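Local atomic coordinates of beta-galactosidase/beta-glucuronidase (Faecalibacterium prausnitzii L2-6, PDB entry 6MVF), a protein that binds flavin mononucleotide and probably hydrolyses beta-glucuronides as a member of glycoside hydrolase family 2. Residues A[507-518]-A[565-574]; A[578-586]-A[638-649]. All coordinates share one frame; numbering follows the deposited sequence.

Contact 1: residues A[507-518]-A[565-574]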
loop_
_atom_site.group_PDB
_atom_site.type_symbol
_atom_site.label_atom_id
_atom_site.label_comp_id
_atom_site.label_asym_id
_atom_site.label_seq_id
_atom_site.Cartn_x
_atom_site.Cartn_y
_atom_site.Cartn_z
ATOM N N GLU A 507 -34.168 -18.322 16.530
ATOM C CA GLU A 507 -33.902 -17.557 15.318
ATOM C C GLU A 507 -35.149 -17.463 14.450
ATOM O O GLU A 507 -35.374 -16.456 13.778
ATOM C CB GLU A 507 -32.744 -18.208 14.542
ATOM C CG GLU A 507 -32.220 -17.389 13.380
ATOM C CD GLU A 507 -30.992 -17.984 12.659
ATOM O OE1 GLU A 507 -30.448 -17.252 11.799
ATOM O OE2 GLU A 507 -30.573 -19.148 12.932
ATOM N N GLU A 508 -35.975 -18.507 14.456
ATOM C CA GLU A 508 -37.175 -18.503 13.637
ATOM C C GLU A 508 -38.173 -17.462 14.128
ATOM O O GLU A 508 -38.848 -16.819 13.323
ATOM C CB GLU A 508 -37.808 -19.901 13.631
ATOM C CG GLU A 508 -37.066 -20.960 12.803
ATOM C CD GLU A 508 -35.725 -21.403 13.423
ATOM O OE1 GLU A 508 -35.618 -21.374 14.670
ATOM O OE2 GLU A 508 -34.777 -21.769 12.665
ATOM N N TYR A 509 -38.286 -17.273 15.442
ATOM C CA TYR A 509 -39.314 -16.353 15.915
ATOM C C TYR A 509 -38.910 -14.915 15.656
ATOM O O TYR A 509 -39.756 -14.073 15.342
ATOM C CB TYR A 509 -39.617 -16.562 17.406
ATOM C CG TYR A 509 -40.719 -15.641 17.880
ATOM C CD1 TYR A 509 -42.061 -15.941 17.640
ATOM C CD2 TYR A 509 -40.419 -14.442 18.513
ATOM C CE1 TYR A 509 -43.069 -15.072 18.041
ATOM C CE2 TYR A 509 -41.412 -13.568 18.909
ATOM C CZ TYR A 509 -42.736 -13.884 18.677
ATOM O OH TYR A 509 -43.714 -13.008 19.097
ATOM N N GLN A 510 -37.621 -14.623 15.780
ATOM C CA GLN A 510 -37.154 -13.288 15.459
ATOM C C GLN A 510 -37.354 -12.975 13.987
ATOM O O GLN A 510 -37.647 -11.827 13.637
ATOM C CB GLN A 510 -35.698 -13.150 15.854
ATOM C CG GLN A 510 -35.171 -11.734 15.823
ATOM C CD GLN A 510 -33.640 -11.702 15.637
ATOM O OE1 GLN A 510 -33.082 -12.541 14.935
ATOM N NE2 GLN A 510 -32.966 -10.748 16.285
ATOM N N ALA A 511 -37.242 -13.981 13.115
ATOM C CA ALA A 511 -37.479 -13.762 11.686
ATOM C C ALA A 511 -38.951 -13.492 11.401
ATOM O O ALA A 511 -39.271 -12.649 10.557
ATOM C CB ALA A 511 -36.982 -14.952 10.860
ATOM N N LEU A 512 -39.860 -14.190 12.099
ATOM C CA LEU A 512 -41.293 -13.932 11.952
ATOM C C LEU A 512 -41.649 -12.523 12.403
ATOM O O LEU A 512 -42.459 -11.847 11.767
ATOM C CB LEU A 512 -42.111 -14.953 12.754
ATOM C CG LEU A 512 -42.218 -16.387 12.243
ATOM C CD1 LEU A 512 -42.904 -17.264 13.287
ATOM C CD2 LEU A 512 -42.965 -16.449 10.920
ATOM N N TYR A 513 -41.079 -12.084 13.522
ATOM C CA TYR A 513 -41.307 -10.729 14.003
ATOM C C TYR A 513 -40.913 -9.697 12.942
ATOM O O TYR A 513 -41.679 -8.768 12.644
ATOM C CB TYR A 513 -40.524 -10.524 15.309
ATOM C CG TYR A 513 -40.535 -9.109 15.825
ATOM C CD1 TYR A 513 -39.621 -8.179 15.355
ATOM C CD2 TYR A 513 -41.474 -8.697 16.774
ATOM C CE1 TYR A 513 -39.638 -6.876 15.809
ATOM C CE2 TYR A 513 -41.500 -7.396 17.244
ATOM C CZ TYR A 513 -40.576 -6.490 16.755
ATOM O OH TYR A 513 -40.568 -5.202 17.208
ATOM N N HIS A 514 -39.723 -9.859 12.341
ATOM C CA HIS A 514 -39.242 -8.875 11.377
ATOM C C HIS A 514 -39.850 -9.058 9.993
ATOM O O HIS A 514 -39.946 -8.083 9.240
ATOM C CB HIS A 514 -37.724 -8.912 11.308
ATOM C CG HIS A 514 -37.063 -8.273 12.484
ATOM N ND1 HIS A 514 -37.233 -6.941 12.798
ATOM C CD2 HIS A 514 -36.247 -8.782 13.435
ATOM C CE1 HIS A 514 -36.532 -6.652 13.879
ATOM N NE2 HIS A 514 -35.925 -7.753 14.288
ATOM N N GLU A 515 -40.276 -10.272 9.639
ATOM C CA GLU A 515 -41.110 -10.435 8.450
ATOM C C GLU A 515 -42.323 -9.512 8.508
ATOM O O GLU A 515 -42.645 -8.822 7.530
ATOM C CB GLU A 515 -41.551 -11.894 8.297
ATOM C CG GLU A 515 -40.466 -12.809 7.725
ATOM C CD GLU A 515 -40.804 -14.302 7.835
ATOM O OE1 GLU A 515 -41.998 -14.678 7.931
ATOM O OE2 GLU A 515 -39.855 -15.109 7.825
ATOM N N TYR A 516 -42.999 -9.467 9.663
ATOM C CA TYR A 516 -44.178 -8.614 9.785
ATOM C C TYR A 516 -43.794 -7.136 9.747
ATOM O O TYR A 516 -44.430 -6.344 9.047
ATOM C CB TYR A 516 -44.952 -8.956 11.064
ATOM C CG TYR A 516 -46.152 -8.061 11.349
ATOM C CD1 TYR A 516 -45.981 -6.784 11.884
ATOM C CD2 TYR A 516 -47.456 -8.497 11.100
ATOM C CE1 TYR A 516 -47.062 -5.955 12.150
ATOM C CE2 TYR A 516 -48.556 -7.684 11.380
ATOM C CZ TYR A 516 -48.343 -6.405 11.901
ATOM O OH TYR A 516 -49.396 -5.565 12.177
ATOM N N MET A 517 -42.756 -6.743 10.491
ATOM C CA MET A 517 -42.430 -5.322 10.615
ATOM C C MET A 517 -41.914 -4.746 9.303
ATOM O O MET A 517 -42.238 -3.603 8.956
ATOM C CB MET A 517 -41.401 -5.108 11.722
ATOM C CG MET A 517 -41.885 -5.555 13.081
ATOM S SD MET A 517 -43.364 -4.651 13.613
ATOM C CE MET A 517 -42.661 -3.054 14.041
ATOM N N ALA A 518 -41.083 -5.500 8.584
ATOM C CA ALA A 518 -40.598 -5.051 7.288
ATOM C C ALA A 518 -41.756 -4.662 6.390
ATOM O O ALA A 518 -41.730 -3.614 5.737
ATOM C CB ALA A 518 -39.762 -6.152 6.621
ATOM N N LYS A 565 -27.894 -13.097 10.989
ATOM C CA LYS A 565 -29.028 -13.928 11.334
ATOM C C LYS A 565 -30.034 -13.923 10.187
ATOM O O LYS A 565 -29.929 -13.149 9.233
ATOM C CB LYS A 565 -29.656 -13.445 12.633
ATOM C CG LYS A 565 -28.690 -13.408 13.790
ATOM C CD LYS A 565 -29.368 -12.861 15.010
ATOM C CE LYS A 565 -28.357 -12.532 16.062
ATOM N NZ LYS A 565 -29.039 -11.807 17.169
ATOM N N ASP A 566 -31.021 -14.813 10.271
ATOM C CA ASP A 566 -32.000 -14.888 9.191
ATOM C C ASP A 566 -32.812 -13.596 9.092
ATOM O O ASP A 566 -33.277 -13.238 8.003
ATOM C CB ASP A 566 -32.904 -16.116 9.381
ATOM C CG ASP A 566 -32.204 -17.453 8.991
ATOM O OD1 ASP A 566 -31.102 -17.459 8.364
ATOM O OD2 ASP A 566 -32.781 -18.515 9.324
ATOM N N SER A 567 -32.960 -12.873 10.208
ATOM C CA SER A 567 -33.642 -11.580 10.195
ATOM C C SER A 567 -32.935 -10.583 9.302
ATOM O O SER A 567 -33.583 -9.694 8.739
ATOM C CB SER A 567 -33.723 -10.997 11.608
ATOM O OG SER A 567 -34.697 -11.664 12.374
ATOM N N PHE A 568 -31.604 -10.676 9.224
ATOM C CA PHE A 568 -30.837 -9.797 8.357
ATOM C C PHE A 568 -31.316 -9.900 6.911
ATOM O O PHE A 568 -31.521 -8.882 6.242
ATOM C CB PHE A 568 -29.362 -10.150 8.494
ATOM C CG PHE A 568 -28.470 -9.517 7.470
ATOM C CD1 PHE A 568 -28.319 -10.091 6.201
ATOM C CD2 PHE A 568 -27.740 -8.372 7.789
ATOM C CE1 PHE A 568 -27.493 -9.506 5.272
ATOM C CE2 PHE A 568 -26.895 -7.791 6.866
ATOM C CZ PHE A 568 -26.770 -8.348 5.607
ATOM N N TYR A 569 -31.530 -11.126 6.422
ATOM C CA TYR A 569 -31.889 -11.345 5.025
ATOM C C TYR A 569 -33.340 -11.002 4.725
ATOM O O TYR A 569 -33.668 -10.747 3.563
ATOM C CB TYR A 569 -31.590 -12.799 4.630
ATOM C CG TYR A 569 -30.107 -13.114 4.668
ATOM C CD1 TYR A 569 -29.275 -12.795 3.588
ATOM C CD2 TYR A 569 -29.527 -13.693 5.791
ATOM C CE1 TYR A 569 -27.908 -13.069 3.622
ATOM C CE2 TYR A 569 -28.151 -13.965 5.843
ATOM C CZ TYR A 569 -27.357 -13.649 4.758
ATOM O OH TYR A 569 -26.018 -13.906 4.808
ATOM N N VAL A 570 -34.215 -10.991 5.736
ATOM C CA VAL A 570 -35.527 -10.375 5.564
ATOM C C VAL A 570 -35.368 -8.931 5.090
ATOM O O VAL A 570 -35.905 -8.530 4.052
ATOM C CB VAL A 570 -36.335 -10.434 6.873
ATOM C CG1 VAL A 570 -37.584 -9.526 6.767
ATOM C CG2 VAL A 570 -36.706 -11.880 7.237
ATOM N N TYR A 571 -34.624 -8.129 5.854
ATOM C CA TYR A 571 -34.451 -6.729 5.496
ATOM C C TYR A 571 -33.682 -6.574 4.198
ATOM O O TYR A 571 -34.006 -5.699 3.389
ATOM C CB TYR A 571 -33.769 -5.979 6.634
ATOM C CG TYR A 571 -34.768 -5.786 7.716
ATOM C CD1 TYR A 571 -35.914 -5.056 7.480
ATOM C CD2 TYR A 571 -34.630 -6.412 8.930
ATOM C CE1 TYR A 571 -36.863 -4.904 8.439
ATOM C CE2 TYR A 571 -35.577 -6.261 9.911
ATOM C CZ TYR A 571 -36.689 -5.501 9.664
ATOM O OH TYR A 571 -37.641 -5.346 10.642
ATOM N N GLN A 572 -32.682 -7.426 3.965
ATOM C CA GLN A 572 -31.937 -7.333 2.720
ATOM C C GLN A 572 -32.856 -7.526 1.526
ATOM O O GLN A 572 -32.804 -6.751 0.564
ATOM C CB GLN A 572 -30.798 -8.343 2.681
ATOM C CG GLN A 572 -29.804 -7.992 1.597
ATOM C CD GLN A 572 -28.590 -8.892 1.585
ATOM O OE1 GLN A 572 -28.711 -10.123 1.568
ATOM N NE2 GLN A 572 -27.396 -8.278 1.587
ATOM N N ALA A 573 -33.725 -8.538 1.579
ATOM C CA ALA A 573 -34.700 -8.716 0.503
ATOM C C ALA A 573 -35.677 -7.532 0.404
ATOM O O ALA A 573 -36.104 -7.172 -0.699
ATOM C CB ALA A 573 -35.457 -10.044 0.683
ATOM N N TYR A 574 -36.029 -6.894 1.526
ATOM C CA TYR A 574 -36.996 -5.802 1.465
ATOM C C TYR A 574 -36.368 -4.473 1.066
ATOM O O TYR A 574 -37.082 -3.600 0.570
ATOM C CB TYR A 574 -37.703 -5.635 2.809
ATOM C CG TYR A 574 -39.018 -6.389 2.935
ATOM C CD1 TYR A 574 -39.056 -7.724 3.368
ATOM C CD2 TYR A 574 -40.225 -5.762 2.638
ATOM C CE1 TYR A 574 -40.264 -8.410 3.486
ATOM C CE2 TYR A 574 -41.425 -6.437 2.742
ATOM C CZ TYR A 574 -41.441 -7.754 3.171
ATOM O OH TYR A 574 -42.651 -8.402 3.266
HETATM O O HOH W 1 -33.493 -14.268 12.970
HETATM O O HOH W 2 -30.801 -20.602 10.743
HETATM O O HOH W 3 -43.241 -10.185 5.381
#
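Helices 507-518 and 566-574 run nearly side by side in the same sense, axes 8.7 Å apart at closest and inclined by 21°. Both belong to the TIM barrel domain, where they are neighbouring outer helices that follow the parallel barrel strands 482-487 and 529-532. At their N-terminal ends E507, with CG anti to the backbone N (chi1 -171°), stretches out so that OE1 accepts D566 N at 2.9 Å through its anti lone pair. This stacks the carboxylates of E507 and D566 with their planes 25° apart; the likely repulsion is probably eased by R587, which pairs with E507, by G585 N, which binds D566, and by a water bridging the two. A second water accepts from S567 OG and donates to E507 O and to Q510 OE1; the Q510 amide has its main partner in C489. Midway, V570 is a knob in a hole formed by A511, H514, E515 and A518. Beside it, H514 ND1 and Y571 OH hydrogen-bond at 2.7 Å, each near the plane of the other's steeply inclined ring, with Y487 as a second partner of the tyrosine hydroxyl. A518 CB sits squarely over the Y574 ring, 3.7 Å from its centroid, in a CH-pi contact. The hydroxyl of that ring, bonded also to Q519, accepts from a third water, which donates as well to E515 O, 2.6 Å away.

Contact 2: residues A[578-586]-A[638-649]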
loop_
_atom_site.group_PDB
_atom_site.type_symbol
_atom_site.label_atom_id
_atom_site.label_comp_id
_atom_site.label_asym_id
_atom_site.label_seq_id
_atom_site.Cartn_x
_atom_site.Cartn_y
_atom_site.Cartn_z
ATOM N N ASP A 578 -29.273 -5.027 -5.045
ATOM C CA ASP A 578 -28.507 -6.096 -5.677
ATOM C C ASP A 578 -29.297 -7.398 -5.551
ATOM O O ASP A 578 -29.827 -7.689 -4.468
ATOM C CB ASP A 578 -27.121 -6.254 -5.044
ATOM C CG ASP A 578 -26.133 -5.132 -5.440
ATOM O OD1 ASP A 578 -26.496 -4.225 -6.226
ATOM O OD2 ASP A 578 -24.975 -5.165 -4.950
ATOM N N PRO A 579 -29.452 -8.165 -6.629
ATOM C CA PRO A 579 -30.267 -9.388 -6.548
ATOM C C PRO A 579 -29.702 -10.374 -5.535
ATOM O O PRO A 579 -28.494 -10.603 -5.475
ATOM C CB PRO A 579 -30.216 -9.948 -7.975
ATOM C CG PRO A 579 -30.019 -8.751 -8.832
ATOM C CD PRO A 579 -29.199 -7.750 -8.020
ATOM N N MET A 580 -30.588 -10.937 -4.710
ATOM C CA MET A 580 -30.175 -11.884 -3.686
ATOM C C MET A 580 -31.281 -12.912 -3.479
ATOM O O MET A 580 -32.459 -12.664 -3.759
ATOM C CB MET A 580 -29.808 -11.171 -2.363
ATOM C CG MET A 580 -30.901 -10.251 -1.766
ATOM S SD MET A 580 -32.254 -11.170 -0.975
ATOM C CE MET A 580 -31.503 -11.816 0.523
ATOM N N VAL A 581 -30.880 -14.082 -2.994
ATOM C CA VAL A 581 -31.816 -15.139 -2.632
ATOM C C VAL A 581 -31.196 -15.928 -1.486
ATOM O O VAL A 581 -30.029 -16.330 -1.556
ATOM C CB VAL A 581 -32.176 -16.038 -3.837
ATOM C CG1 VAL A 581 -30.981 -16.815 -4.330
ATOM C CG2 VAL A 581 -33.314 -16.980 -3.466
ATOM N N HIS A 582 -31.978 -16.132 -0.420
ATOM C CA HIS A 582 -31.475 -16.668 0.844
ATOM C C HIS A 582 -32.449 -17.688 1.403
ATOM O O HIS A 582 -33.628 -17.372 1.621
ATOM C CB HIS A 582 -31.249 -15.563 1.872
ATOM C CG HIS A 582 -30.671 -16.057 3.161
ATOM N ND1 HIS A 582 -31.454 -16.420 4.240
ATOM C CD2 HIS A 582 -29.388 -16.249 3.544
ATOM C CE1 HIS A 582 -30.677 -16.808 5.232
ATOM N NE2 HIS A 582 -29.419 -16.709 4.838
ATOM N N ILE A 583 -31.950 -18.899 1.636
ATOM C CA ILE A 583 -32.709 -19.940 2.316
ATOM C C ILE A 583 -32.492 -19.802 3.819
ATOM O O ILE A 583 -31.360 -19.909 4.312
ATOM C CB ILE A 583 -32.320 -21.342 1.828
ATOM C CG1 ILE A 583 -32.514 -21.460 0.307
ATOM C CG2 ILE A 583 -33.185 -22.371 2.553
ATOM C CD1 ILE A 583 -31.840 -22.659 -0.313
ATOM N N ALA A 584 -33.584 -19.552 4.541
ATOM C CA ALA A 584 -33.568 -19.412 5.985
ATOM C C ALA A 584 -33.437 -20.774 6.662
ATOM O O ALA A 584 -33.730 -21.824 6.077
ATOM C CB ALA A 584 -34.841 -18.718 6.459
ATOM N N GLY A 585 -32.969 -20.746 7.911
ATOM C CA GLY A 585 -32.971 -21.918 8.758
ATOM C C GLY A 585 -31.800 -22.864 8.612
ATOM O O GLY A 585 -31.915 -24.019 9.041
ATOM N N ARG A 586 -30.665 -22.411 8.053
ATOM C CA ARG A 586 -29.520 -23.304 7.887
ATOM C C ARG A 586 -29.020 -23.852 9.234
ATOM O O ARG A 586 -28.509 -24.981 9.290
ATOM C CB ARG A 586 -28.386 -22.585 7.147
ATOM C CG ARG A 586 -27.666 -21.629 8.056
ATOM C CD ARG A 586 -26.527 -20.890 7.433
ATOM N NE ARG A 586 -26.893 -20.060 6.299
ATOM C CZ ARG A 586 -26.030 -19.243 5.707
ATOM N NH1 ARG A 586 -24.786 -19.166 6.171
ATOM N NH2 ARG A 586 -26.392 -18.519 4.657
ATOM N N LEU A 638 -30.731 -28.431 -0.447
ATOM C CA LEU A 638 -31.791 -27.483 -0.767
ATOM C C LEU A 638 -31.188 -26.370 -1.613
ATOM O O LEU A 638 -30.248 -25.688 -1.183
ATOM C CB LEU A 638 -32.459 -26.925 0.491
ATOM C CG LEU A 638 -33.483 -27.788 1.258
ATOM C CD1 LEU A 638 -34.661 -28.132 0.391
ATOM C CD2 LEU A 638 -32.846 -29.050 1.778
ATOM N N MET A 639 -31.700 -26.218 -2.829
ATOM C CA MET A 639 -31.239 -25.182 -3.735
ATOM C C MET A 639 -32.414 -24.313 -4.154
ATOM O O MET A 639 -33.401 -24.819 -4.699
ATOM C CB MET A 639 -30.553 -25.779 -4.967
ATOM C CG MET A 639 -30.034 -24.686 -5.885
ATOM S SD MET A 639 -29.115 -25.319 -7.271
ATOM C CE MET A 639 -30.378 -26.176 -8.205
ATOM N N ALA A 640 -32.306 -23.013 -3.898
ATOM C CA ALA A 640 -33.314 -22.046 -4.309
ATOM C C ALA A 640 -32.764 -21.242 -5.480
ATOM O O ALA A 640 -31.668 -20.678 -5.392
ATOM C CB ALA A 640 -33.724 -21.135 -3.155
ATOM N N VAL A 641 -33.515 -21.229 -6.582
ATOM C CA VAL A 641 -33.151 -20.552 -7.817
ATOM C C VAL A 641 -34.093 -19.368 -7.978
ATOM O O VAL A 641 -35.291 -19.541 -8.234
ATOM C CB VAL A 641 -33.233 -21.488 -9.029
ATOM C CG1 VAL A 641 -32.936 -20.718 -10.298
ATOM C CG2 VAL A 641 -32.265 -22.644 -8.868
ATOM N N ALA A 642 -33.566 -18.165 -7.800
ATOM C CA ALA A 642 -34.338 -16.977 -8.124
ATOM C C ALA A 642 -34.082 -16.682 -9.591
ATOM O O ALA A 642 -34.197 -17.587 -10.420
ATOM C CB ALA A 642 -33.968 -15.812 -7.210
ATOM N N ASP A 643 -33.708 -15.460 -9.947
ATOM C CA ASP A 643 -33.526 -15.213 -11.373
ATOM C C ASP A 643 -32.071 -15.451 -11.754
ATOM O O ASP A 643 -31.739 -16.497 -12.321
ATOM C CB ASP A 643 -33.985 -13.805 -11.741
ATOM C CG ASP A 643 -33.854 -13.516 -13.226
ATOM O OD1 ASP A 643 -33.830 -12.323 -13.612
ATOM O OD2 ASP A 643 -33.757 -14.490 -14.008
ATOM N N THR A 644 -31.193 -14.507 -11.435
ATOM C CA THR A 644 -29.773 -14.651 -11.722
ATOM C C THR A 644 -28.967 -15.116 -10.518
ATOM O O THR A 644 -27.736 -15.160 -10.594
ATOM C CB THR A 644 -29.200 -13.324 -12.228
ATOM O OG1 THR A 644 -29.570 -12.266 -11.323
ATOM C CG2 THR A 644 -29.715 -13.029 -13.634
ATOM N N VAL A 645 -29.617 -15.429 -9.404
ATOM C CA VAL A 645 -28.917 -15.789 -8.182
ATOM C C VAL A 645 -29.458 -17.121 -7.699
ATOM O O VAL A 645 -30.601 -17.489 -7.986
ATOM C CB VAL A 645 -29.063 -14.708 -7.091
ATOM C CG1 VAL A 645 -28.222 -13.523 -7.452
ATOM C CG2 VAL A 645 -30.521 -14.292 -6.945
ATOM N N LYS A 646 -28.622 -17.856 -6.978
ATOM C CA LYS A 646 -28.994 -19.147 -6.433
ATOM C C LYS A 646 -28.491 -19.237 -5.004
ATOM O O LYS A 646 -27.566 -18.526 -4.600
ATOM C CB LYS A 646 -28.436 -20.304 -7.271
ATOM C CG LYS A 646 -29.000 -20.340 -8.666
ATOM C CD LYS A 646 -28.360 -21.419 -9.520
ATOM C CE LYS A 646 -28.966 -21.372 -10.909
ATOM N NZ LYS A 646 -28.173 -22.083 -11.921
ATOM N N ASP A 647 -29.138 -20.103 -4.224
ATOM C CA ASP A 647 -28.663 -20.410 -2.887
ATOM C C ASP A 647 -28.757 -21.911 -2.660
ATOM O O ASP A 647 -29.567 -22.593 -3.288
ATOM C CB ASP A 647 -29.447 -19.654 -1.808
ATOM C CG ASP A 647 -28.743 -19.690 -0.444
ATOM O OD1 ASP A 647 -27.506 -19.982 -0.393
ATOM O OD2 ASP A 647 -29.433 -19.437 0.568
ATOM N N SER A 648 -27.914 -22.418 -1.760
ATOM C CA SER A 648 -27.826 -23.849 -1.511
ATOM C C SER A 648 -27.410 -24.101 -0.068
ATOM O O SER A 648 -26.433 -23.521 0.418
ATOM C CB SER A 648 -26.830 -24.524 -2.469
ATOM O OG SER A 648 -26.424 -25.799 -1.977
ATOM N N ILE A 649 -28.168 -24.949 0.623
ATOM C CA ILE A 649 -27.806 -25.405 1.953
ATOM C C ILE A 649 -28.059 -26.909 2.034
ATOM O O ILE A 649 -28.685 -27.512 1.161
ATOM C CB ILE A 649 -28.573 -24.656 3.058
ATOM C CG1 ILE A 649 -29.974 -25.234 3.232
ATOM C CG2 ILE A 649 -28.647 -23.156 2.746
ATOM C CD1 ILE A 649 -30.787 -24.482 4.250
HETATM O O HOH W 4 -28.626 -19.510 3.426
#
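V581 and I583 lean from an edge strand onto the hairpin of strands 635-641 and 646-654, bringing together the two sheets of the beta-sandwich that follows the barrel. Strand 581-583 runs almost parallel to 646-649, at 16° with axes 6.1 Å apart, and antiparallel to 638-641. A chi1 of 66° sets V581 CG1 between the backbone N and the carbonyl carbon, against V645 CG2 at 3.7 Å, and leaves CG2 facing the methyls of A640 and A642. V645 in turn sends its CG1 toward the backbone of P579. I583 reaches deeper. With CG1 anti to the carbonyl carbon and the chain extended beyond it, its CG1 packs on A640 CB and its CD1 lies over the hairpin backbone, 3.5 Å from L638 O, while the CG2 branch touches I649 CD1 at 3.6 Å. That I649 methyl also comes against R586 CA.

D647 is the polar exception. Its OD2 accepts I583 N through the anti lone pair at 2.8 Å, nearly straight (172°), and OD1 takes a weak bond from S648 N. A lysine in its place would probably leave I583 N without its acceptor and bring a positive charge close to R586. A water 3.0 Å from D647 OD2 accepts from R586 NH2; R586 itself forms a salt bridge with E223 of the second subunit, and a strand of that subunit pairs in parallel with I649. V581, I583, V645 and I649 carry the packing, and no backbone hydrogen bond crosses between the two segments; the carboxylate takes the place a strand carbonyl might have had, which implies that the I583 N-H, directed at the hairpin, is satisfied by a side chain.

Helix 566-575 leads directly into strand 581-583, so contacts 1 and 2 follow in series and share a seam, their centres 15 Å apart. There the H582 ring stacks on Y569, and Q572 packs against M580. Y601 also ties them together: it touches A511 and V570 and pairs through its backbone with H582. Contact 1 is buried within the barrel domain, its helices joined by the D566 N bond to E507, bridging waters, a histidine-tyrosine pair and the packing of V570 and A518. Contact 2, farther from the chain's centre, is partly buried and chiefly aliphatic, and both its segments reach the second subunit, K646 pairing with D242 of that subunit. Both lie away from the FMN pocket.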